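Long-range contacts in probable chemoreceptor (Methyl-accepting chemotaxis) transmembrane protein (Rhizobium meliloti, PDB 6D8V), which binds quaternary ammonium compounds such as 1,1-dimethyl-prolinium through its sensory domain and so acts as a bacterial chemotaxis receptor: residues Arg16-Asp21 with Asp179-Val184; Gly53-Leu58 with Phe99-Ser104; Gly70-Glu75 with Ser153-Val158; Phe245-Tyr250 with Leu264-Arg269. All blocks are in the same frame, centred on the assembly; numbering follows the deposited sequence.

Interactions 2 and 3 lie in the ligand-binding part of the chain, with centres about 10 Å apart. Strands 70-75 and 101-105 are neighbours in one sheet, and each turns the face of an aromatic ring to the bound 1,1-dimethyl-prolinium. Both contacts are buried and largely apolar, though interaction 2 adds one indole hydrogen bond. Interactions 1 and 4 lie on the other side of the chain's centre and meet where Arg16 NH1 makes a weak hydrogen bond to Tyr250 OH. Interaction 1 is partly buried and joins two helices through a charge pair and a few methyl groups. Interaction 4 is a mostly buried strand pairing, built from backbone hydrogen bonds with two salt bridges on its opposite faces.

Interaction 1: Arg16-Asp21 with Asp179-Val184; sequences RAIASD and DRLSAV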
# COMPACT_ATOMS: atom_id res chain seq x y z
N ARG A 16 -3.24 13.49 -13.80
CA ARG A 16 -3.41 14.42 -12.68
C ARG A 16 -4.68 14.10 -11.90
O ARG A 16 -4.66 14.08 -10.66
CB ARG A 16 -3.41 15.86 -13.19
CG ARG A 16 -3.66 16.94 -12.13
CD ARG A 16 -2.90 18.23 -12.43
NE ARG A 16 -2.91 18.58 -13.86
CZ ARG A 16 -1.84 18.53 -14.65
NH1 ARG A 16 -0.66 18.16 -14.18
NH2 ARG A 16 -1.95 18.87 -15.94
N ALA A 17 -5.77 13.81 -12.60
CA ALA A 17 -7.00 13.40 -11.92
C ALA A 17 -6.83 12.08 -11.17
O ALA A 17 -7.30 11.95 -10.03
CB ALA A 17 -8.14 13.27 -12.94
N ILE A 18 -6.18 11.09 -11.79
CA ILE A 18 -6.01 9.78 -11.15
C ILE A 18 -5.13 9.89 -9.93
O ILE A 18 -5.37 9.24 -8.90
CB ILE A 18 -5.43 8.76 -12.15
CG1 ILE A 18 -6.39 8.52 -13.33
CG2 ILE A 18 -5.03 7.46 -11.43
CD1 ILE A 18 -7.81 8.18 -12.92
N ALA A 19 -4.07 10.71 -10.02
CA ALA A 19 -3.10 10.80 -8.94
C ALA A 19 -3.71 11.42 -7.69
O ALA A 19 -3.43 10.98 -6.57
CB ALA A 19 -1.87 11.60 -9.40
N SER A 20 -4.55 12.44 -7.85
CA SER A 20 -5.12 13.06 -6.66
C SER A 20 -6.11 12.13 -5.98
O SER A 20 -6.29 12.19 -4.75
CB SER A 20 -5.78 14.39 -7.00
OG SER A 20 -7.05 14.19 -7.57
N ASP A 21 -6.77 11.26 -6.75
CA ASP A 21 -7.65 10.27 -6.15
C ASP A 21 -6.85 9.22 -5.38
O ASP A 21 -7.17 8.93 -4.22
CB ASP A 21 -8.52 9.62 -7.22
CG ASP A 21 -9.63 8.79 -6.62
OD1 ASP A 21 -9.33 7.77 -5.97
OD2 ASP A 21 -10.81 9.18 -6.78
N ASP A 179 -9.22 -1.71 -8.85
CA ASP A 179 -10.63 -1.33 -8.87
C ASP A 179 -10.79 0.18 -8.99
O ASP A 179 -11.60 0.66 -9.80
CB ASP A 179 -11.34 -1.85 -7.62
CG ASP A 179 -11.72 -3.32 -7.73
OD1 ASP A 179 -11.60 -3.90 -8.83
OD2 ASP A 179 -12.16 -3.90 -6.71
N ARG A 180 -10.05 0.94 -8.19
CA ARG A 180 -10.16 2.40 -8.26
C ARG A 180 -9.79 2.91 -9.65
O ARG A 180 -10.42 3.84 -10.16
CB ARG A 180 -9.27 3.05 -7.21
CG ARG A 180 -9.59 2.63 -5.78
CD ARG A 180 -9.63 3.82 -4.83
NE ARG A 180 -10.71 4.75 -5.12
CZ ARG A 180 -11.20 5.61 -4.23
NH1 ARG A 180 -10.71 5.63 -3.01
NH2 ARG A 180 -12.18 6.43 -4.57
N LEU A 181 -8.78 2.31 -10.28
CA LEU A 181 -8.39 2.75 -11.61
C LEU A 181 -9.45 2.46 -12.66
O LEU A 181 -9.34 2.96 -13.78
CB LEU A 181 -7.08 2.10 -12.02
CG LEU A 181 -5.88 2.50 -11.16
CD1 LEU A 181 -4.60 2.08 -11.85
CD2 LEU A 181 -5.89 4.00 -10.89
N SER A 182 -10.45 1.64 -12.34
CA SER A 182 -11.62 1.51 -13.18
C SER A 182 -12.84 2.24 -12.64
O SER A 182 -13.79 2.48 -13.39
CB SER A 182 -11.97 0.03 -13.38
OG SER A 182 -11.20 -0.52 -14.44
N ALA A 183 -12.90 2.56 -11.37
CA ALA A 183 -13.97 3.41 -10.89
C ALA A 183 -13.87 4.84 -11.41
O ALA A 183 -14.87 5.48 -11.67
CB ALA A 183 -14.09 3.37 -9.40
N VAL A 184 -12.66 5.34 -11.57
CA VAL A 184 -12.42 6.60 -12.23
C VAL A 184 -11.76 6.24 -13.56
O VAL A 184 -10.68 5.71 -13.62
CB VAL A 184 -11.56 7.51 -11.33
CG1 VAL A 184 -11.94 7.35 -9.88
CG2 VAL A 184 -10.11 7.22 -11.45
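Ile18 and Asp21 face Val184 and Arg180 across the gap between two helices, 2-45 and 174-183. The nearest CA pairs are Ile18 with Val184 at 7.2 Å and Asp21 with Arg180 at 8.5 Å, so side chains bridge the distance. Val184 is the first residue to leave helical torsions after helix 174-183, yet its N still bonds to Arg180 O. In the apolar half, Ile18 CG2 meets Leu181 CD2 at 3.6 Å, the two side chains crossing at about a right angle. Leu181 continues this layer onto Val192 and Leu194. In the polar half, Asp21 CG is anti to the backbone N (chi1 -169°), which carries the carboxylate across to Arg180. There OD1 of Asp21 sits above the centre of the guanidinium face, 3.4 Å from Arg180 NE, with the two planes 80° apart. Phe67 adds a cation-pi contact to the same guanidinium. With a leucine in place of Arg180, the Asp21 carboxylate would probably be left without its opposite charge and Phe67 without its cation. Because no N-H of Arg180 points at OD1, the attraction is electrostatic and weakly directional, and probably tolerates small shifts between the two helices.

Interaction 2: Gly53-Leu58 with Phe99-Ser104; sequences GAINLL and FTPYWS. With PBE (1,1-dimethyl-prolinium), chain C.
Phe99 opens the contact by turning its ring edge to the helix: CE1 of Phe99 lies 3.4 Å from Ile55 CD1, which is in the plane of the ring, while Ala54 CB approaches CZ. With CG anti to the backbone N (chi1 -176°), the ring reaches both residues edge first, and one face is covered by CD of Pro101. Pro101 faces the helix and fits between two side chains, its CB 3.6 Å from Ile55 CG1 and 4.1 Å from Leu58 CD1. Tyr102 points the other way, into the ligand pocket, where a methyl carbon of the quaternary nitrogen, CE, stands over the centre of the ring face. The second methyl, CF, lies 3.2 Å from Tyr102 OH. Trp103 returns to the helix and gives the one hydrogen bond of the contact, NE1 to Ile55 O at 3.1 Å, with an N-H...O angle of 156° and the donor above the carbonyl plane. Its CD1 also packs on Leu58 CB. Helix 53-58 and strand 101-104 run 24° from parallel, their axes 8.8 Å apart. A helix packed on one face of an antiparallel sheet, with ligand bound at the other, is consistent with a Cache-type PDC sensor domain.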
# COMPACT_ATOMS: atom_id res chain seq x y z
N GLY A 53 -8.22 -5.77 24.55
CA GLY A 53 -8.84 -4.60 23.96
C GLY A 53 -8.08 -4.04 22.77
O GLY A 53 -8.69 -3.51 21.84
N ALA A 54 -6.75 -4.12 22.80
CA ALA A 54 -5.99 -3.68 21.63
C ALA A 54 -6.51 -4.36 20.36
O ALA A 54 -6.63 -3.71 19.31
CB ALA A 54 -4.50 -3.97 21.82
N ILE A 55 -6.86 -5.64 20.45
CA ILE A 55 -7.46 -6.33 19.31
C ILE A 55 -8.82 -5.73 18.97
O ILE A 55 -9.10 -5.43 17.81
CB ILE A 55 -7.55 -7.85 19.57
CG1 ILE A 55 -6.17 -8.50 19.47
CG2 ILE A 55 -8.49 -8.50 18.57
CD1 ILE A 55 -5.61 -8.99 20.79
N ASN A 56 -9.69 -5.55 19.98
CA ASN A 56 -10.97 -4.89 19.74
C ASN A 56 -10.78 -3.59 18.97
O ASN A 56 -11.38 -3.41 17.90
CB ASN A 56 -11.68 -4.62 21.08
CG ASN A 56 -13.07 -4.01 20.89
OD1 ASN A 56 -13.69 -4.16 19.85
ND2 ASN A 56 -13.55 -3.33 21.93
N LEU A 57 -9.95 -2.69 19.48
CA LEU A 57 -9.80 -1.38 18.86
C LEU A 57 -9.25 -1.48 17.44
O LEU A 57 -9.63 -0.70 16.57
CB LEU A 57 -8.89 -0.49 19.71
CG LEU A 57 -9.33 -0.25 21.15
CD1 LEU A 57 -8.32 0.63 21.87
CD2 LEU A 57 -10.72 0.36 21.19
N LEU A 58 -8.34 -2.43 17.20
CA LEU A 58 -7.70 -2.53 15.90
C LEU A 58 -8.70 -2.77 14.77
O LEU A 58 -8.39 -2.47 13.61
CB LEU A 58 -6.66 -3.65 15.92
CG LEU A 58 -5.24 -3.31 15.44
CD1 LEU A 58 -4.37 -4.56 15.42
CD2 LEU A 58 -5.28 -2.65 14.08
N PHE A 99 2.97 -10.98 20.05
CA PHE A 99 1.67 -10.33 19.91
C PHE A 99 1.55 -9.77 18.50
O PHE A 99 2.14 -8.74 18.17
CB PHE A 99 1.52 -9.23 20.97
CG PHE A 99 0.17 -8.57 20.95
CD1 PHE A 99 -0.99 -9.34 20.88
CD2 PHE A 99 0.05 -7.19 21.03
CE1 PHE A 99 -2.23 -8.74 20.87
CE2 PHE A 99 -1.19 -6.59 21.02
CZ PHE A 99 -2.34 -7.36 20.94
N THR A 100 0.76 -10.44 17.67
CA THR A 100 0.61 -10.08 16.25
C THR A 100 -0.84 -10.23 15.83
O THR A 100 -1.22 -11.19 15.14
CB THR A 100 1.53 -10.95 15.38
OG1 THR A 100 1.41 -12.32 15.77
CG2 THR A 100 2.98 -10.51 15.52
N PRO A 101 -1.70 -9.30 16.23
CA PRO A 101 -3.09 -9.33 15.77
C PRO A 101 -3.22 -8.82 14.35
O PRO A 101 -2.47 -7.95 13.90
CB PRO A 101 -3.82 -8.39 16.74
CG PRO A 101 -2.79 -7.95 17.75
CD PRO A 101 -1.45 -8.18 17.14
N TYR A 102 -4.21 -9.36 13.63
CA TYR A 102 -4.39 -8.99 12.23
C TYR A 102 -5.84 -9.17 11.83
O TYR A 102 -6.31 -10.31 11.70
CB TYR A 102 -3.47 -9.81 11.34
CG TYR A 102 -3.56 -9.45 9.88
CD1 TYR A 102 -3.90 -8.16 9.48
CD2 TYR A 102 -3.30 -10.40 8.89
CE1 TYR A 102 -3.99 -7.83 8.14
CE2 TYR A 102 -3.39 -10.07 7.56
CZ TYR A 102 -3.73 -8.79 7.18
OH TYR A 102 -3.81 -8.48 5.85
N TRP A 103 -6.54 -8.06 11.61
CA TRP A 103 -7.85 -8.09 10.98
C TRP A 103 -7.69 -7.93 9.47
O TRP A 103 -6.99 -7.02 9.01
CB TRP A 103 -8.75 -6.98 11.53
CG TRP A 103 -9.16 -7.17 12.96
CD1 TRP A 103 -8.62 -6.58 14.06
CD2 TRP A 103 -10.22 -8.02 13.44
NE1 TRP A 103 -9.27 -7.00 15.20
CE2 TRP A 103 -10.25 -7.89 14.84
CE3 TRP A 103 -11.13 -8.88 12.82
CZ2 TRP A 103 -11.17 -8.58 15.63
CZ3 TRP A 103 -12.04 -9.56 13.60
CH2 TRP A 103 -12.05 -9.41 15.00
N SER A 104 -8.35 -8.81 8.71
CA SER A 104 -8.23 -8.81 7.26
C SER A 104 -9.55 -9.26 6.66
O SER A 104 -10.45 -9.72 7.37
CB SER A 104 -7.10 -9.74 6.80
OG SER A 104 -7.33 -11.07 7.24
N PBE C . 0.44 -8.23 7.33
CD PBE C . 1.04 -7.13 7.71
CA PBE C . 1.56 -8.94 6.59
CB PBE C . 2.79 -8.71 7.56
CG PBE C . 2.57 -7.59 8.10
CE PBE C . -0.02 -8.98 8.52
CF PBE C . -0.68 -7.92 6.43
C PBE C . 1.36 -10.34 6.31
O PBE C . 2.36 -11.06 6.01
OXT PBE C . 0.21 -10.85 6.33

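Interaction 3: Gly70-Glu75 with Ser153-Val158; sequences GSWFAE and SIAYPV. With PBE (1,1-dimethyl-prolinium), chain C.
Trp72 and Ala155 meet across one strand's width in the antiparallel sheet of the PDC sensor domain. Strands 70-75 and 149-160 do not pair with each other; both pair with strand 163-173, which runs antiparallel to each. Consistent with this, the two segment axes stay 8.9 Å apart and point 45° from parallel, and the contact is made almost wholly by side chains.

Trp72 has the largest share of it. Its CG lies between the backbone N and the carbonyl carbon (chi1 46°), and from there the indole leans towards strand 153-158. CH2 of Trp72 comes to 3.5 Å from Ala155 CB, and CZ2 passes 4.1 Å from Ser153 CB. One face of the same indole carries the bound 1,1-dimethyl-prolinium, whose CD carbon is 3.5 Å from Trp72 NE1, while Trp124 meets the indole edge-to-face. The packing against Ala155 probably helps to hold the indole at this slope beside the ligand.

Phe73 leaves the opposite face of its strand and meets Val158. The two side chains cross at about a right angle, CE1 of Phe73 lying 3.8 Å from Val158 CG2, and Val158 in turn touches Ser37 of helix 2-45.

Ser153 contributes a polar link of a less direct kind. Its OG stands 4.0 Å from Trp72 NE1 without bonding to it, but both atoms are hydrogen-bonded to the same oxygen, Asp171 OD1, and the Ser153 hydroxyl is also hydrogen-bonded to Tyr140 OH.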
# COMPACT_ATOMS: atom_id res chain seq x y z
N GLY A 70 -6.86 -4.52 5.40
CA GLY A 70 -6.56 -5.10 6.69
C GLY A 70 -5.87 -4.11 7.60
O GLY A 70 -5.28 -3.12 7.15
N SER A 71 -5.96 -4.39 8.90
CA SER A 71 -5.37 -3.57 9.95
C SER A 71 -4.61 -4.49 10.89
O SER A 71 -5.14 -5.52 11.32
CB SER A 71 -6.47 -2.80 10.71
OG SER A 71 -5.93 -1.81 11.57
N TRP A 72 -3.37 -4.13 11.21
CA TRP A 72 -2.52 -5.04 11.97
C TRP A 72 -1.68 -4.27 12.97
O TRP A 72 -1.68 -3.03 13.02
CB TRP A 72 -1.64 -5.87 11.04
CG TRP A 72 -0.98 -5.06 9.98
CD1 TRP A 72 -1.46 -4.78 8.73
CD2 TRP A 72 0.29 -4.41 10.07
NE1 TRP A 72 -0.57 -4.01 8.04
CE2 TRP A 72 0.52 -3.76 8.84
CE3 TRP A 72 1.26 -4.31 11.06
CZ2 TRP A 72 1.67 -3.03 8.58
CZ3 TRP A 72 2.40 -3.58 10.81
CH2 TRP A 72 2.60 -2.95 9.57
N PHE A 73 -0.95 -5.03 13.79
CA PHE A 73 0.02 -4.46 14.73
C PHE A 73 1.05 -5.53 15.07
O PHE A 73 0.70 -6.57 15.63
CB PHE A 73 -0.67 -3.96 16.00
CG PHE A 73 0.29 -3.71 17.13
CD1 PHE A 73 1.18 -2.65 17.06
CD2 PHE A 73 0.32 -4.54 18.24
CE1 PHE A 73 2.08 -2.42 18.09
CE2 PHE A 73 1.21 -4.31 19.27
CZ PHE A 73 2.09 -3.25 19.19
N ALA A 74 2.31 -5.26 14.76
CA ALA A 74 3.42 -6.10 15.17
C ALA A 74 4.13 -5.45 16.35
O ALA A 74 4.57 -4.30 16.26
CB ALA A 74 4.41 -6.32 14.02
N GLU A 75 4.22 -6.18 17.45
CA GLU A 75 4.72 -5.65 18.71
C GLU A 75 6.18 -6.03 18.92
O GLU A 75 6.53 -7.21 18.80
CB GLU A 75 3.87 -6.16 19.87
CG GLU A 75 4.60 -6.25 21.20
CD GLU A 75 4.89 -7.68 21.61
OE1 GLU A 75 4.84 -8.57 20.75
OE2 GLU A 75 5.16 -7.90 22.81
N SER A 153 1.51 -1.88 2.22
CA SER A 153 1.20 -1.61 3.62
C SER A 153 1.70 -0.24 4.05
O SER A 153 2.86 0.12 3.80
CB SER A 153 1.79 -2.69 4.52
OG SER A 153 1.06 -3.89 4.38
N ILE A 154 0.82 0.51 4.70
CA ILE A 154 1.15 1.79 5.32
C ILE A 154 1.32 1.52 6.81
O ILE A 154 0.38 1.11 7.49
CB ILE A 154 0.06 2.83 5.04
CG1 ILE A 154 0.00 3.11 3.54
CG2 ILE A 154 0.32 4.12 5.80
CD1 ILE A 154 -1.10 4.05 3.13
N ALA A 155 2.53 1.74 7.31
CA ALA A 155 2.87 1.39 8.68
C ALA A 155 3.44 2.60 9.41
O ALA A 155 4.14 3.43 8.82
CB ALA A 155 3.87 0.23 8.75
N TYR A 156 3.13 2.68 10.70
CA TYR A 156 3.55 3.75 11.58
C TYR A 156 4.13 3.18 12.86
O TYR A 156 3.70 2.11 13.32
CB TYR A 156 2.37 4.68 11.94
CG TYR A 156 2.19 5.83 10.99
CD1 TYR A 156 1.40 5.71 9.86
CD2 TYR A 156 2.83 7.05 11.22
CE1 TYR A 156 1.24 6.78 8.98
CE2 TYR A 156 2.68 8.11 10.35
CZ TYR A 156 1.88 7.97 9.23
OH TYR A 156 1.73 9.02 8.36
N PRO A 157 5.12 3.85 13.44
CA PRO A 157 5.63 3.40 14.74
C PRO A 157 4.62 3.65 15.84
O PRO A 157 3.96 4.70 15.88
CB PRO A 157 6.90 4.25 14.94
CG PRO A 157 7.22 4.81 13.59
CD PRO A 157 5.90 4.96 12.88
N VAL A 158 4.48 2.68 16.73
CA VAL A 158 3.64 2.81 17.92
C VAL A 158 4.54 3.16 19.09
O VAL A 158 5.48 2.42 19.40
CB VAL A 158 2.84 1.52 18.19
CG1 VAL A 158 2.05 1.64 19.48
CG2 VAL A 158 1.91 1.21 17.04
N PBE C . 0.44 -8.23 7.33
CD PBE C . 1.04 -7.13 7.71
CA PBE C . 1.56 -8.94 6.59
CB PBE C . 2.79 -8.71 7.56
CG PBE C . 2.57 -7.59 8.10
CE PBE C . -0.02 -8.98 8.52
CF PBE C . -0.68 -7.92 6.43
C PBE C . 1.36 -10.34 6.31
O PBE C . 2.36 -11.06 6.01
OXT PBE C . 0.21 -10.85 6.33

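Interaction 4: Phe245-Tyr250 with Leu264-Arg269; sequences FDRVVY and LVDVPR
Val248 and Val265 form a hydrogen-bonded antiparallel pair: Val248 N donates to Val265 O at 3.0 Å with an N-H...O angle of 175°, and Val265 N returns a bond of 2.9 Å to Val248 O. Asp246 and Val267 make the next such pair, with Val267 N 3.0 Å from Asp246 O. Arg247 with Asp266 and Val249 with Leu264 are non-hydrogen-bonded pairs.

Two salt bridges tie the strands by side chains. Arg247 NH1 reaches Asp266 OD2 at 2.6 Å, a weak hydrogen bond by its angle; a double bend in the Arg247 chain, at chi2 and chi3, brings NH1 back to the carboxylate of its neighbour across the pair. Tyr239 OH and Tyr214 OH bind its other nitrogens, the latter weakly, and help to fix the guanidinium. On the face of Val248 and Val265, Asp246 OD1 pairs with Arg269 NH2 at 2.6 Å and also accepts from Asn236 N.

This is the hairpin of strands 243-254 and 259-268, the central pair of a four-stranded antiparallel sheet. A methionine in place of Arg247 would probably leave the buried Asp266 carboxylate without its countercharge and the Tyr239 and Tyr214 hydroxyls without these partners.

Apolar contacts complete the pairing. Val248 CB meets Val265 CG1 at 3.4 Å on the face packed against Ala11 of helix 2-45. On the opposite face, Val249 CG1 touches Leu264 CD2 at 3.6 Å, and one face of the Phe245 ring lies over Asp266 CB.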
# COMPACT_ATOMS: atom_id res chain seq x y z
N PHE A 245 0.46 2.24 -29.30
CA PHE A 245 0.01 3.31 -28.47
C PHE A 245 1.15 3.97 -27.81
O PHE A 245 2.29 3.58 -27.96
CB PHE A 245 -0.98 2.82 -27.43
CG PHE A 245 -0.48 1.71 -26.59
CD1 PHE A 245 -1.34 0.79 -26.11
CD2 PHE A 245 0.83 1.60 -26.26
CE1 PHE A 245 -0.89 -0.23 -25.34
CE2 PHE A 245 1.29 0.60 -25.49
CZ PHE A 245 0.44 -0.32 -25.03
N ASP A 246 0.82 5.00 -27.07
CA ASP A 246 1.81 5.75 -26.32
C ASP A 246 1.64 5.48 -24.83
O ASP A 246 0.52 5.29 -24.34
CB ASP A 246 1.68 7.26 -26.58
CG ASP A 246 1.90 7.63 -28.03
OD1 ASP A 246 2.99 7.33 -28.56
OD2 ASP A 246 0.98 8.21 -28.64
N ARG A 247 2.76 5.47 -24.10
CA ARG A 247 2.75 5.28 -22.66
C ARG A 247 3.21 6.58 -22.01
O ARG A 247 4.36 6.99 -22.19
CB ARG A 247 3.65 4.12 -22.24
CG ARG A 247 3.65 3.83 -20.75
CD ARG A 247 2.89 2.56 -20.41
NE ARG A 247 3.67 1.35 -20.69
CZ ARG A 247 3.15 0.15 -20.87
NH1 ARG A 247 1.83 -0.02 -20.80
NH2 ARG A 247 3.93 -0.88 -21.12
N VAL A 248 2.32 7.23 -21.28
CA VAL A 248 2.67 8.42 -20.50
C VAL A 248 2.85 8.01 -19.05
O VAL A 248 1.98 7.33 -18.48
CB VAL A 248 1.60 9.52 -20.64
CG1 VAL A 248 1.90 10.64 -19.68
CG2 VAL A 248 1.55 10.04 -22.05
N VAL A 249 3.96 8.41 -18.45
CA VAL A 249 4.26 8.13 -17.06
C VAL A 249 4.13 9.42 -16.27
O VAL A 249 4.60 10.48 -16.70
CB VAL A 249 5.65 7.50 -16.90
CG1 VAL A 249 5.88 6.47 -17.98
CG2 VAL A 249 6.72 8.56 -16.97
N TYR A 250 3.48 9.34 -15.10
CA TYR A 250 3.13 10.52 -14.32
C TYR A 250 3.44 10.24 -12.85
O TYR A 250 2.64 9.64 -12.13
CB TYR A 250 1.66 10.88 -14.52
CG TYR A 250 1.23 12.23 -14.00
CD1 TYR A 250 1.32 13.37 -14.80
CD2 TYR A 250 0.68 12.36 -12.72
CE1 TYR A 250 0.91 14.61 -14.33
CE2 TYR A 250 0.27 13.60 -12.25
CZ TYR A 250 0.39 14.71 -13.05
OH TYR A 250 -0.03 15.95 -12.57
N LEU A 264 0.54 5.32 -15.09
CA LEU A 264 0.79 5.06 -16.50
C LEU A 264 -0.54 5.16 -17.21
O LEU A 264 -1.53 4.54 -16.80
CB LEU A 264 1.39 3.67 -16.73
CG LEU A 264 2.61 3.25 -15.93
CD1 LEU A 264 3.02 1.86 -16.38
CD2 LEU A 264 3.75 4.24 -16.12
N VAL A 265 -0.58 5.93 -18.28
CA VAL A 265 -1.79 6.13 -19.04
C VAL A 265 -1.46 5.76 -20.48
O VAL A 265 -0.55 6.34 -21.09
CB VAL A 265 -2.34 7.56 -18.90
CG1 VAL A 265 -1.18 8.55 -18.88
CG2 VAL A 265 -3.35 7.87 -20.00
N ASP A 266 -2.16 4.75 -21.00
CA ASP A 266 -1.89 4.21 -22.32
C ASP A 266 -2.95 4.73 -23.27
O ASP A 266 -4.15 4.55 -23.03
CB ASP A 266 -1.88 2.68 -22.28
CG ASP A 266 -0.64 2.11 -21.59
OD1 ASP A 266 0.30 2.88 -21.31
OD2 ASP A 266 -0.60 0.89 -21.32
N VAL A 267 -2.50 5.39 -24.34
CA VAL A 267 -3.39 5.98 -25.32
C VAL A 267 -3.08 5.36 -26.68
O VAL A 267 -1.95 5.46 -27.16
CB VAL A 267 -3.26 7.52 -25.39
CG1 VAL A 267 -4.36 8.12 -26.25
CG2 VAL A 267 -3.30 8.11 -23.97
N PRO A 268 -4.04 4.68 -27.31
CA PRO A 268 -3.78 4.07 -28.62
C PRO A 268 -3.87 5.08 -29.75
O PRO A 268 -4.62 6.07 -29.69
CB PRO A 268 -4.88 3.01 -28.73
CG PRO A 268 -6.00 3.55 -27.89
CD PRO A 268 -5.38 4.36 -26.79
N ARG A 269 -3.08 4.82 -30.79
CA ARG A 269 -3.06 5.63 -32.00
C ARG A 269 -4.36 5.51 -32.80
O ARG A 269 -4.32 5.35 -34.03
CB ARG A 269 -1.88 5.22 -32.88
CG ARG A 269 -0.60 5.09 -32.10
CD ARG A 269 -0.10 6.45 -31.67
NE ARG A 269 1.02 6.88 -32.50
CZ ARG A 269 2.29 6.80 -32.13
NH1 ARG A 269 3.26 7.20 -32.94
NH2 ARG A 269 2.60 6.32 -30.93